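Local structure of repeat Five Residue (Rfr) protein or pentapeptide repeat protein (Cyanothece, 2O6W) at residues A101-A106 and E119-R124; N107-N112 and G125-G130. The protein is of unknown function but folds as a pentapeptide-repeat protein, a beta helix in which successive coils stack on one another. All blocks are in the same frame, centred on the assembly; numbering follows the deposited sequence.

How the interactions relate
Residues 101-106 and 107-112 follow one another directly along the chain, as do 119-124 and 125-130 one coil later. Each contact therefore closes a loop in which 12 residues separate the two segments, and the two loops cross instead of nesting, since their segments alternate. Interaction 1 joins neighbouring coils at one place on the beta helix, and interaction 2 joins the same two coils farther along the chain, with centres about 12 Å apart. They meet where Ala106 O lies 2.9 Å from Ile127 N, a probable hydrogen bond, and inside, where the Leu123 and Leu128 side chains pack. Both belong to the pentapeptide-repeat part of the chain.

Interaction 1: A101-A106 and E119-R124; sequences ANLQGA and ENANLR
Asn102 and Asn122 occupy equivalent positions in successive coils, their side chains side by side and pointing the same way, with amide planes 14° apart. Asn122 ND2 reaches back to Asn102 OD1 at 3.0 Å, a bond bent enough to be weak, and also donates to Gln104 OE1 at 3.3 Å. The Gln104 oxygen lies close to the plane of the Asn122 amide, although the two amide planes are nearly perpendicular (85°). CG of Asn122 stands anti to its backbone nitrogen (chi1 176°), which leaves OD1 3.0 Å from Arg124 N; that donor sits above the carbonyl plane and closes an Asx turn. A weak bond from Arg124 NH1 also reaches OD1, while the same nitrogen forms a salt bridge with Glu142. With Asn122 cut back to an alanine, Gln104 OE1 and Asn102 OD1 would probably lose the shared ND2 donor, and Arg124 N the acceptor that closes its Asx turn. On the backbone, Asn122 N donates to Ala101 O (2.9 Å). Leu103 N in turn donates to Asn122 O, and Gly105 N to Arg124 O. Buried Leu103 and Leu123 run alongside each other, their CD1 atoms 4.1 Å apart. The chemistry thus divides by side: leucines pack inside the coil, whereas the bonds from Asn122 to Asn102 and Gln104, resembling one rung of an asparagine ladder, supplement the backbone ones.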
loop_
_atom_site.group_PDB
_atom_site.type_symbol
_atom_site.label_atom_id
_atom_site.label_comp_id
_atom_site.label_asym_id
_atom_site.label_seq_id
_atom_site.Cartn_x
_atom_site.Cartn_y
_atom_site.Cartn_z
ATOM N N ALA A 101 -5.007 6.569 -7.192
ATOM C CA ALA A 101 -4.337 5.299 -7.450
ATOM C C ALA A 101 -5.154 4.406 -8.375
ATOM O O ALA A 101 -6.378 4.445 -8.374
ATOM C CB ALA A 101 -4.064 4.565 -6.141
ATOM N N ASN A 102 -4.468 3.603 -9.171
ATOM C CA ASN A 102 -5.149 2.691 -10.070
ATOM C C ASN A 102 -5.044 1.289 -9.467
ATOM O O ASN A 102 -4.008 0.631 -9.589
ATOM C CB ASN A 102 -4.496 2.734 -11.452
ATOM C CG ASN A 102 -5.175 1.810 -12.442
ATOM O OD1 ASN A 102 -6.234 1.255 -12.157
ATOM N ND2 ASN A 102 -4.570 1.643 -13.617
ATOM N N LEU A 103 -6.114 0.844 -8.810
ATOM C CA LEU A 103 -6.139 -0.469 -8.164
ATOM C C LEU A 103 -6.989 -1.496 -8.917
ATOM O O LEU A 103 -7.527 -2.426 -8.318
ATOM C CB LEU A 103 -6.658 -0.324 -6.733
ATOM C CG LEU A 103 -5.782 0.488 -5.776
ATOM C CD1 LEU A 103 -6.650 1.235 -4.780
ATOM C CD2 LEU A 103 -4.820 -0.438 -5.063
ATOM N N GLN A 104 -7.085 -1.339 -10.233
ATOM C CA GLN A 104 -7.879 -2.244 -11.049
ATOM C C GLN A 104 -7.492 -3.708 -10.898
ATOM O O GLN A 104 -6.351 -4.097 -11.144
ATOM C CB GLN A 104 -7.791 -1.835 -12.511
ATOM C CG GLN A 104 -8.724 -2.602 -13.420
ATOM C CD GLN A 104 -8.774 -1.997 -14.808
ATOM O OE1 GLN A 104 -9.286 -0.881 -14.998
ATOM N NE2 GLN A 104 -8.226 -2.716 -15.788
ATOM N N GLY A 105 -8.466 -4.513 -10.484
ATOM C CA GLY A 105 -8.246 -5.932 -10.297
ATOM C C GLY A 105 -7.351 -6.247 -9.113
ATOM O O GLY A 105 -6.925 -7.387 -8.944
ATOM N N ALA A 106 -7.068 -5.249 -8.284
ATOM C CA ALA A 106 -6.203 -5.455 -7.132
ATOM C C ALA A 106 -6.859 -6.304 -6.058
ATOM O O ALA A 106 -8.070 -6.271 -5.872
ATOM C CB ALA A 106 -5.787 -4.117 -6.543
ATOM N N GLU A 119 -9.417 8.835 -2.617
ATOM C CA GLU A 119 -10.141 9.727 -3.523
ATOM C C GLU A 119 -9.785 9.524 -4.995
ATOM O O GLU A 119 -8.612 9.492 -5.366
ATOM C CB GLU A 119 -9.905 11.194 -3.148
ATOM C CG GLU A 119 -10.874 12.161 -3.833
ATOM C CD GLU A 119 -10.746 13.593 -3.323
ATOM O OE1 GLU A 119 -10.667 13.779 -2.085
ATOM O OE2 GLU A 119 -10.747 14.534 -4.153
ATOM N N ASN A 120 -10.815 9.377 -5.823
ATOM C CA ASN A 120 -10.644 9.194 -7.255
ATOM C C ASN A 120 -9.893 7.930 -7.633
ATOM O O ASN A 120 -9.462 7.766 -8.774
ATOM C CB ASN A 120 -9.928 10.405 -7.847
ATOM C CG ASN A 120 -10.670 11.688 -7.578
ATOM O OD1 ASN A 120 -11.899 11.709 -7.611
ATOM N ND2 ASN A 120 -9.940 12.762 -7.315
ATOM N N ALA A 121 -9.733 7.031 -6.676
ATOM C CA ALA A 121 -9.026 5.799 -6.953
ATOM C C ALA A 121 -9.888 4.887 -7.824
ATOM O O ALA A 121 -11.118 4.927 -7.752
ATOM C CB ALA A 121 -8.671 5.104 -5.654
ATOM N N ASN A 122 -9.236 4.075 -8.652
ATOM C CA ASN A 122 -9.936 3.135 -9.521
ATOM C C ASN A 122 -9.979 1.743 -8.886
ATOM O O ASN A 122 -8.952 1.071 -8.775
ATOM C CB ASN A 122 -9.249 3.050 -10.886
ATOM C CG ASN A 122 -9.895 2.015 -11.799
ATOM O OD1 ASN A 122 -11.046 1.621 -11.584
ATOM N ND2 ASN A 122 -9.168 1.581 -12.827
ATOM N N LEU A 123 -11.172 1.314 -8.479
ATOM C CA LEU A 123 -11.354 0.010 -7.857
ATOM C C LEU A 123 -12.102 -0.987 -8.734
ATOM O O LEU A 123 -12.714 -1.926 -8.222
ATOM C CB LEU A 123 -12.094 0.158 -6.528
ATOM C CG LEU A 123 -11.281 0.638 -5.326
ATOM C CD1 LEU A 123 -10.565 1.933 -5.651
ATOM C CD2 LEU A 123 -12.223 0.829 -4.147
ATOM N N ARG A 124 -12.051 -0.791 -10.048
ATOM C CA ARG A 124 -12.725 -1.691 -10.980
ATOM C C ARG A 124 -12.166 -3.100 -10.897
ATOM O O ARG A 124 -10.970 -3.308 -11.088
ATOM C CB ARG A 124 -12.574 -1.201 -12.421
ATOM C CG ARG A 124 -13.366 0.034 -12.757
ATOM C CD ARG A 124 -13.246 0.363 -14.236
ATOM N NE ARG A 124 -14.008 1.560 -14.573
ATOM C CZ ARG A 124 -13.583 2.803 -14.373
ATOM N NH1 ARG A 124 -12.389 3.026 -13.843
ATOM N NH2 ARG A 124 -14.365 3.829 -14.687
#

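Interaction 2: N107-N112 and G125-G130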
loop_
_atom_site.group_PDB
_atom_site.type_symbol
_atom_site.label_atom_id
_atom_site.label_comp_id
_atom_site.label_asym_id
_atom_site.label_seq_id
_atom_site.Cartn_x
_atom_site.Cartn_y
_atom_site.Cartn_z
ATOM N N ASN A 107 -6.051 -7.075 -5.346
ATOM C CA ASN A 107 -6.581 -7.899 -4.283
ATOM C C ASN A 107 -6.280 -7.231 -2.938
ATOM O O ASN A 107 -5.120 -7.140 -2.541
ATOM C CB ASN A 107 -5.958 -9.293 -4.355
ATOM C CG ASN A 107 -6.344 -10.164 -3.180
ATOM O OD1 ASN A 107 -7.439 -10.040 -2.636
ATOM N ND2 ASN A 107 -5.449 -11.068 -2.793
ATOM N N LEU A 108 -7.320 -6.744 -2.254
ATOM C CA LEU A 108 -7.132 -6.101 -0.947
ATOM C C LEU A 108 -7.820 -6.868 0.176
ATOM O O LEU A 108 -8.114 -6.305 1.225
ATOM C CB LEU A 108 -7.657 -4.655 -0.941
ATOM C CG LEU A 108 -7.013 -3.650 -1.898
ATOM C CD1 LEU A 108 -7.682 -3.793 -3.255
ATOM C CD2 LEU A 108 -7.180 -2.228 -1.395
ATOM N N GLU A 109 -8.053 -8.157 -0.033
ATOM C CA GLU A 109 -8.732 -8.969 0.967
ATOM C C GLU A 109 -8.159 -8.872 2.382
ATOM O O GLU A 109 -6.955 -9.017 2.604
ATOM C CB GLU A 109 -8.773 -10.426 0.508
ATOM C CG GLU A 109 -9.545 -11.343 1.444
ATOM C CD GLU A 109 -10.021 -12.622 0.766
ATOM O OE1 GLU A 109 -9.203 -13.283 0.084
ATOM O OE2 GLU A 109 -11.213 -12.971 0.929
ATOM N N ASN A 110 -9.048 -8.617 3.335
ATOM C CA ASN A 110 -8.692 -8.495 4.743
ATOM C C ASN A 110 -7.651 -7.425 5.026
ATOM O O ASN A 110 -6.973 -7.454 6.054
ATOM C CB ASN A 110 -8.210 -9.833 5.270
ATOM C CG ASN A 110 -9.281 -10.886 5.197
ATOM O OD1 ASN A 110 -10.441 -10.615 5.501
ATOM N ND2 ASN A 110 -8.906 -12.092 4.797
ATOM N N ALA A 111 -7.525 -6.483 4.107
ATOM C CA ALA A 111 -6.582 -5.397 4.269
ATOM C C ALA A 111 -7.186 -4.389 5.241
ATOM O O ALA A 111 -8.403 -4.308 5.382
ATOM C CB ALA A 111 -6.323 -4.736 2.922
ATOM N N ASN A 112 -6.346 -3.630 5.928
ATOM C CA ASN A 112 -6.856 -2.611 6.840
ATOM C C ASN A 112 -6.693 -1.245 6.143
ATOM O O ASN A 112 -5.579 -0.834 5.835
ATOM C CB ASN A 112 -6.086 -2.664 8.169
ATOM C CG ASN A 112 -6.415 -1.494 9.088
ATOM O OD1 ASN A 112 -7.495 -0.907 9.003
ATOM N ND2 ASN A 112 -5.488 -1.161 9.980
ATOM N N GLY A 125 -13.034 -4.065 -10.616
ATOM C CA GLY A 125 -12.602 -5.446 -10.535
ATOM C C GLY A 125 -11.797 -5.774 -9.297
ATOM O O GLY A 125 -11.424 -6.929 -9.084
ATOM N N ALA A 126 -11.523 -4.770 -8.473
ATOM C CA ALA A 126 -10.746 -4.986 -7.253
ATOM C C ALA A 126 -11.553 -5.769 -6.234
ATOM O O ALA A 126 -12.776 -5.664 -6.201
ATOM C CB ALA A 126 -10.334 -3.656 -6.664
ATOM N N ILE A 127 -10.888 -6.568 -5.405
ATOM C CA ILE A 127 -11.628 -7.317 -4.401
ATOM C C ILE A 127 -11.366 -6.727 -3.006
ATOM O O ILE A 127 -10.229 -6.688 -2.542
ATOM C CB ILE A 127 -11.309 -8.875 -4.487
ATOM C CG1 ILE A 127 -10.555 -9.359 -3.258
ATOM C CG2 ILE A 127 -10.552 -9.200 -5.773
ATOM C CD1 ILE A 127 -11.471 -9.819 -2.164
ATOM N N LEU A 128 -12.422 -6.235 -2.352
ATOM C CA LEU A 128 -12.264 -5.633 -1.025
ATOM C C LEU A 128 -12.947 -6.369 0.130
ATOM O O LEU A 128 -13.314 -5.767 1.136
ATOM C CB LEU A 128 -12.718 -4.164 -1.046
ATOM C CG LEU A 128 -11.960 -3.274 -2.038
ATOM C CD1 LEU A 128 -12.706 -3.278 -3.359
ATOM C CD2 LEU A 128 -11.851 -1.850 -1.518
ATOM N N THR A 129 -13.078 -7.679 -0.013
ATOM C CA THR A 129 -13.691 -8.529 0.998
ATOM C C THR A 129 -12.984 -8.451 2.354
ATOM O O THR A 129 -11.760 -8.538 2.428
ATOM C CB THR A 129 -13.665 -9.991 0.546
ATOM O OG1 THR A 129 -14.228 -10.089 -0.764
ATOM C CG2 THR A 129 -14.452 -10.859 1.501
ATOM N N GLY A 130 -13.768 -8.308 3.421
ATOM C CA GLY A 130 -13.213 -8.238 4.763
ATOM C C GLY A 130 -12.373 -7.008 5.067
ATOM O O GLY A 130 -11.667 -6.972 6.071
HETATM O O HOH W 1 -13.344 -12.620 -1.545
HETATM O O HOH W 2 -10.965 -8.838 8.195
#
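With chi1 at 173°, Asn107 carries its CG anti to the backbone nitrogen and lies alongside Ile127, the two side chains pointing the same way. Its OD1 comes 3.2 Å from Ile127 CG1, an apolar neighbour that offers this oxygen no hydrogen bond. Within its own segment, OD1 accepts from Glu109 N at 3.3 Å, the donor standing above the carbonyl plane, and so makes an Asx turn. Glu109 extends its chain (chi1 -176°), along which CB meets Ile127 CD1 at 3.8 Å and OE2 approaches the Thr129 side chain. Water 1 links OE2 to Thr129 OG1, and water 2 donates to both Asn110 OD1 and Gly130 O. Two backbone bonds, the second nearly straight at the hydrogen, fix the register: Leu108 N to Ile127 O (2.9 Å) and Asn110 N to Thr129 O (2.9 Å). Both donors belong to the type II turn from Leu108 to Ala111. Leu108 CD1 packs 4.3 Å from Ala126 CB. Backbone bonds and apolar packing therefore carry the direct joining of these coils of the pentapeptide-repeat beta helix, while the polar side chains of Glu109 and Asn110 connect to the next coil through water.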